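Local atomic coordinates of Alr4995 protein (Nostoc sp., PDB entry 6LRH), a protein that acts as a bifunctional arginine dihydrolase and ornithine cyclodeaminase, breaking down the guanidine group of arginine and probably converting the resulting ornithine to proline. Residues A[2-7]-A[51-56]; A[289-294]-A[326-331]. The protein carries 1 engineered substitution. All coordinates share one frame; numbering follows the deposited sequence.

In the fold
Contact 1 and contact 2 are two separate strand pairings, one closing before the other opens along the chain. Contact 1 (2-7 with 51-56) belongs to the arginine-binding part of the enzyme: the side chain of F7 lies about 12 Å from the bound arginine, near the site but not touching it. Contact 2 (289-294 with 326-331) lies in the LOR/SDH-type region that follows, where Q326 reaches a second subunit, whereas no other chain of the tetramer touches contact 1. The two contacts lie in different sheets of the chain, their centres 56 Å apart and their nearest atoms about 44 Å.

Contact 1 (A[2-7]-A[51-56]); sequences TSRIRF and HAIVDL
R6 swings its CG anti to the backbone N (chi1 171°) and then bends at chi3 (-49°), which carries the guanidinium past I53 to D55, two residues further along the neighbouring strand. On I53 the CG2 branch, also anti to its own backbone N, lies against one face of that guanidinium, 4.0 Å from R6 NH1. The two strands run parallel and are joined by helix 34-48, a beta-alpha-beta unit as expected of the pentein fold of guanidino-group-modifying enzymes.

Three backbone bonds zip the pair together. I53 N gives its hydrogen to I5 O at 2.9 Å, F7 N returns one to I53 O at 3.0 Å, and D55 N closes the ladder on F7 O at 2.8 Å. V54 CA adds a weaker C-H contact to that same F7 oxygen. The other side of strand 6-9 is taken by strand 267-268, and R6 bonds through its backbone to V269 and the T270 hydroxyl just beyond that strand, so strand 6-9 is held from both edges.

R6 and I53 share one face of the sheet, with the CB atoms 3.9 Å apart. F7 and V54 point to the other face, where helix 34-48 covers them through L48, and Y45 also meets V54. A52 CB comes in at the edge of the F7 ring, 3.8 Å from CE1, and also packs against I5 CB.

The aliphatic part of R6 slants across I53, and its charged end is met by D55. Guanidinium and carboxylate do not lie flat against each other: their planes are turned 48° apart, and the salt bridge is carried mainly by R6 NH1, which sits above the carboxylate plane 2.9 Å from D55 OD2.

Contact 2 (A[289-294]-A[326-331]); sequences RIEGHL and QSTSAA
I290 and A331 trade two backbone hydrogen bonds, I290 N to A331 O and A331 N to I290 O at 3.0 Å. G292 and S329 make the next such pair, S329 N reaching G292 O at 2.7 Å. Between them E291 faces A330 as a non-hydrogen-bonded pair, with E291 CA lending a C-H contact to S329 O.

The side-chain hydrogen bond and salt bridge lie on the E291 face. T328 OG1 donates to E291 OE2 at 3.2 Å, arriving from above the carboxylate plane, while R289 NH2 makes a weak salt bridge with OE1 of the same carboxylate at 3.4 Å. R289 can get there because its chain is extended, and NH2 passes 3.5 Å from A330 CB on the way.

These strands are the central pair of a ferredoxin-like beta-alpha-beta-beta-alpha-beta unit: 313-320 flanks 329-337, and 356-357 flanks 280-292.

The apolar contacts gather on the opposite face. L294 CD1 and I290 CG2 each come within 4.1 Å of A331 CB; F319 covers L294, S329 and A331, and L299 of helix 299-309 packs on I290 and L294.

Beyond the ladder T328 works with both branches. With chi1 at 49°, OG1 is turned to E291 and CG2 sits over one face of the H293 ring, 4.3 Å from its centroid. An alanine here removes both OG1 and the methyl, which would probably leave E291 OE2 without its hydroxyl mate and the H293 imidazole freer to turn. The H293 ring edge points at Q326 O, while Q326 NE2 bonds to D114 O of the second subunit.

Contact 1 (A[2-7]-A[51-56])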
# COMPACT_ATOMS: atom_id res chain seq x y z
N THR A 2 -53.83 -27.73 -33.59
CA THR A 2 -53.64 -26.31 -33.82
C THR A 2 -53.73 -25.60 -32.48
O THR A 2 -53.15 -24.53 -32.30
CB THR A 2 -54.67 -25.74 -34.83
OG1 THR A 2 -54.50 -26.36 -36.11
CG2 THR A 2 -54.51 -24.23 -35.02
N SER A 3 -54.45 -26.19 -31.54
CA SER A 3 -54.49 -25.64 -30.19
C SER A 3 -54.05 -26.68 -29.16
O SER A 3 -54.19 -26.47 -27.95
CB SER A 3 -55.89 -25.12 -29.86
OG SER A 3 -56.78 -26.18 -29.59
N ARG A 4 -53.52 -27.81 -29.63
CA ARG A 4 -53.04 -28.87 -28.75
C ARG A 4 -51.53 -28.79 -28.62
O ARG A 4 -50.83 -28.73 -29.61
CB ARG A 4 -53.45 -30.25 -29.28
CG ARG A 4 -54.93 -30.55 -29.19
CD ARG A 4 -55.36 -31.39 -30.36
NE ARG A 4 -54.40 -32.46 -30.58
CZ ARG A 4 -53.86 -32.75 -31.75
NH1 ARG A 4 -54.21 -32.07 -32.82
NH2 ARG A 4 -52.99 -33.73 -31.84
N ILE A 5 -51.04 -28.81 -27.39
CA ILE A 5 -49.64 -28.55 -27.12
C ILE A 5 -48.89 -29.81 -26.74
O ILE A 5 -49.34 -30.58 -25.93
CB ILE A 5 -49.50 -27.51 -26.02
CG1 ILE A 5 -50.18 -26.23 -26.49
CG2 ILE A 5 -48.06 -27.27 -25.72
CD1 ILE A 5 -50.52 -25.27 -25.42
N ARG A 6 -47.74 -30.02 -27.35
CA ARG A 6 -47.03 -31.28 -27.22
C ARG A 6 -45.56 -31.05 -26.86
O ARG A 6 -44.89 -30.21 -27.45
CB ARG A 6 -47.15 -32.08 -28.52
CG ARG A 6 -46.27 -33.31 -28.59
CD ARG A 6 -46.19 -33.85 -30.01
NE ARG A 6 -47.50 -33.99 -30.61
CZ ARG A 6 -48.19 -35.12 -30.65
NH1 ARG A 6 -47.68 -36.23 -30.13
NH2 ARG A 6 -49.38 -35.14 -31.22
N PHE A 7 -45.08 -31.79 -25.88
CA PHE A 7 -43.70 -31.70 -25.43
C PHE A 7 -42.95 -32.99 -25.67
O PHE A 7 -43.52 -34.06 -25.65
CB PHE A 7 -43.64 -31.36 -23.94
CG PHE A 7 -44.10 -29.97 -23.61
CD1 PHE A 7 -45.39 -29.74 -23.19
CD2 PHE A 7 -43.24 -28.91 -23.71
CE1 PHE A 7 -45.80 -28.47 -22.88
CE2 PHE A 7 -43.65 -27.65 -23.42
CZ PHE A 7 -44.92 -27.42 -23.00
N HIS A 51 -51.90 -30.99 -18.62
CA HIS A 51 -52.08 -29.74 -19.34
C HIS A 51 -51.62 -29.85 -20.79
O HIS A 51 -51.84 -28.96 -21.60
CB HIS A 51 -51.34 -28.61 -18.63
CG HIS A 51 -51.81 -28.35 -17.24
ND1 HIS A 51 -51.08 -28.72 -16.13
CD2 HIS A 51 -52.93 -27.77 -16.77
CE1 HIS A 51 -51.74 -28.38 -15.04
NE2 HIS A 51 -52.87 -27.80 -15.40
N ALA A 52 -51.00 -30.97 -21.12
CA ALA A 52 -50.44 -31.10 -22.44
C ALA A 52 -50.15 -32.53 -22.82
O ALA A 52 -50.37 -33.45 -22.05
CB ALA A 52 -49.16 -30.26 -22.55
N ILE A 53 -49.68 -32.70 -24.03
CA ILE A 53 -49.25 -33.98 -24.55
C ILE A 53 -47.79 -34.17 -24.22
O ILE A 53 -47.04 -33.21 -24.17
CB ILE A 53 -49.45 -34.05 -26.07
CG1 ILE A 53 -50.81 -33.48 -26.45
CG2 ILE A 53 -49.27 -35.45 -26.59
CD1 ILE A 53 -50.97 -33.29 -27.92
N VAL A 54 -47.35 -35.40 -23.98
CA VAL A 54 -45.94 -35.61 -23.78
C VAL A 54 -45.47 -36.83 -24.50
O VAL A 54 -45.78 -37.93 -24.12
CB VAL A 54 -45.58 -35.78 -22.30
CG1 VAL A 54 -44.09 -35.96 -22.14
CG2 VAL A 54 -46.06 -34.61 -21.50
N ASP A 55 -44.69 -36.63 -25.55
CA ASP A 55 -43.97 -37.70 -26.24
C ASP A 55 -42.64 -37.99 -25.56
O ASP A 55 -42.09 -37.15 -24.86
CB ASP A 55 -43.72 -37.32 -27.69
CG ASP A 55 -44.92 -37.55 -28.56
OD1 ASP A 55 -45.86 -38.21 -28.10
OD2 ASP A 55 -44.92 -37.09 -29.72
N LEU A 56 -42.10 -39.18 -25.80
CA LEU A 56 -40.86 -39.61 -25.18
C LEU A 56 -39.83 -40.14 -26.16
O LEU A 56 -40.17 -40.87 -27.06
CB LEU A 56 -41.14 -40.68 -24.14
CG LEU A 56 -41.93 -40.28 -22.91
CD1 LEU A 56 -41.93 -41.42 -21.93
CD2 LEU A 56 -41.36 -39.03 -22.28

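Contact 2 (A[289-294]-A[326-331])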
# COMPACT_ATOMS: atom_id res chain seq x y z
N ARG A 289 -8.11 -7.95 -42.21
CA ARG A 289 -6.82 -8.57 -42.41
C ARG A 289 -5.84 -7.98 -41.41
O ARG A 289 -5.89 -6.79 -41.14
CB ARG A 289 -6.33 -8.36 -43.83
CG ARG A 289 -4.96 -8.94 -44.07
CD ARG A 289 -4.32 -8.32 -45.31
NE ARG A 289 -2.92 -8.72 -45.44
CZ ARG A 289 -2.53 -9.89 -45.93
NH1 ARG A 289 -3.43 -10.78 -46.33
NH2 ARG A 289 -1.24 -10.17 -46.02
N ILE A 290 -4.97 -8.80 -40.87
CA ILE A 290 -4.00 -8.32 -39.90
C ILE A 290 -2.64 -8.99 -40.11
O ILE A 290 -2.56 -10.17 -40.37
CB ILE A 290 -4.52 -8.56 -38.48
CG1 ILE A 290 -3.61 -7.90 -37.45
CG2 ILE A 290 -4.69 -10.04 -38.18
CD1 ILE A 290 -4.04 -8.19 -36.05
N GLU A 291 -1.57 -8.21 -40.02
CA GLU A 291 -0.25 -8.75 -40.32
C GLU A 291 0.82 -8.21 -39.38
O GLU A 291 0.77 -7.07 -38.93
CB GLU A 291 0.12 -8.45 -41.78
CG GLU A 291 1.42 -9.10 -42.22
CD GLU A 291 1.67 -9.04 -43.72
OE1 GLU A 291 1.06 -8.19 -44.40
OE2 GLU A 291 2.46 -9.88 -44.22
N GLY A 292 1.79 -9.06 -39.08
CA GLY A 292 2.88 -8.72 -38.19
C GLY A 292 3.49 -9.98 -37.64
O GLY A 292 3.50 -11.02 -38.30
N HIS A 293 3.99 -9.91 -36.41
CA HIS A 293 4.45 -11.10 -35.74
C HIS A 293 3.37 -11.57 -34.78
O HIS A 293 3.42 -11.35 -33.59
CB HIS A 293 5.79 -10.83 -35.04
CG HIS A 293 6.92 -10.64 -36.01
ND1 HIS A 293 7.43 -9.40 -36.33
CD2 HIS A 293 7.60 -11.53 -36.76
CE1 HIS A 293 8.39 -9.54 -37.22
NE2 HIS A 293 8.51 -10.82 -37.50
N LEU A 294 2.36 -12.21 -35.36
CA LEU A 294 1.13 -12.55 -34.67
C LEU A 294 1.31 -13.59 -33.57
O LEU A 294 0.83 -13.42 -32.45
CB LEU A 294 0.11 -13.05 -35.70
CG LEU A 294 -0.05 -12.12 -36.90
CD1 LEU A 294 -0.92 -12.72 -37.97
CD2 LEU A 294 -0.59 -10.76 -36.48
N GLN A 326 12.15 -15.39 -40.20
CA GLN A 326 11.91 -14.17 -39.45
C GLN A 326 10.84 -13.31 -40.10
O GLN A 326 10.79 -12.11 -39.89
CB GLN A 326 13.18 -13.33 -39.32
CG GLN A 326 14.30 -13.96 -38.51
CD GLN A 326 15.13 -14.93 -39.31
OE1 GLN A 326 14.89 -15.14 -40.50
NE2 GLN A 326 16.12 -15.53 -38.66
N SER A 327 9.98 -13.92 -40.90
CA SER A 327 9.00 -13.14 -41.63
C SER A 327 7.74 -12.83 -40.83
O SER A 327 7.53 -13.34 -39.74
CB SER A 327 8.64 -13.84 -42.93
OG SER A 327 9.49 -13.41 -43.97
N THR A 328 6.90 -11.97 -41.40
CA THR A 328 5.65 -11.62 -40.78
C THR A 328 4.58 -12.62 -41.18
O THR A 328 4.60 -13.12 -42.30
CB THR A 328 5.19 -10.21 -41.17
OG1 THR A 328 5.26 -10.06 -42.59
CG2 THR A 328 6.05 -9.16 -40.49
N SER A 329 3.66 -12.88 -40.27
CA SER A 329 2.54 -13.77 -40.52
C SER A 329 1.33 -12.95 -40.92
O SER A 329 1.25 -11.76 -40.65
CB SER A 329 2.23 -14.60 -39.28
OG SER A 329 3.41 -14.95 -38.58
N ALA A 330 0.37 -13.59 -41.58
CA ALA A 330 -0.81 -12.88 -42.02
C ALA A 330 -2.05 -13.70 -41.75
O ALA A 330 -2.09 -14.89 -42.05
CB ALA A 330 -0.72 -12.54 -43.48
N ALA A 331 -3.07 -13.06 -41.19
CA ALA A 331 -4.35 -13.72 -40.96
C ALA A 331 -5.50 -12.92 -41.56
O ALA A 331 -5.42 -11.71 -41.71
CB ALA A 331 -4.57 -13.94 -39.50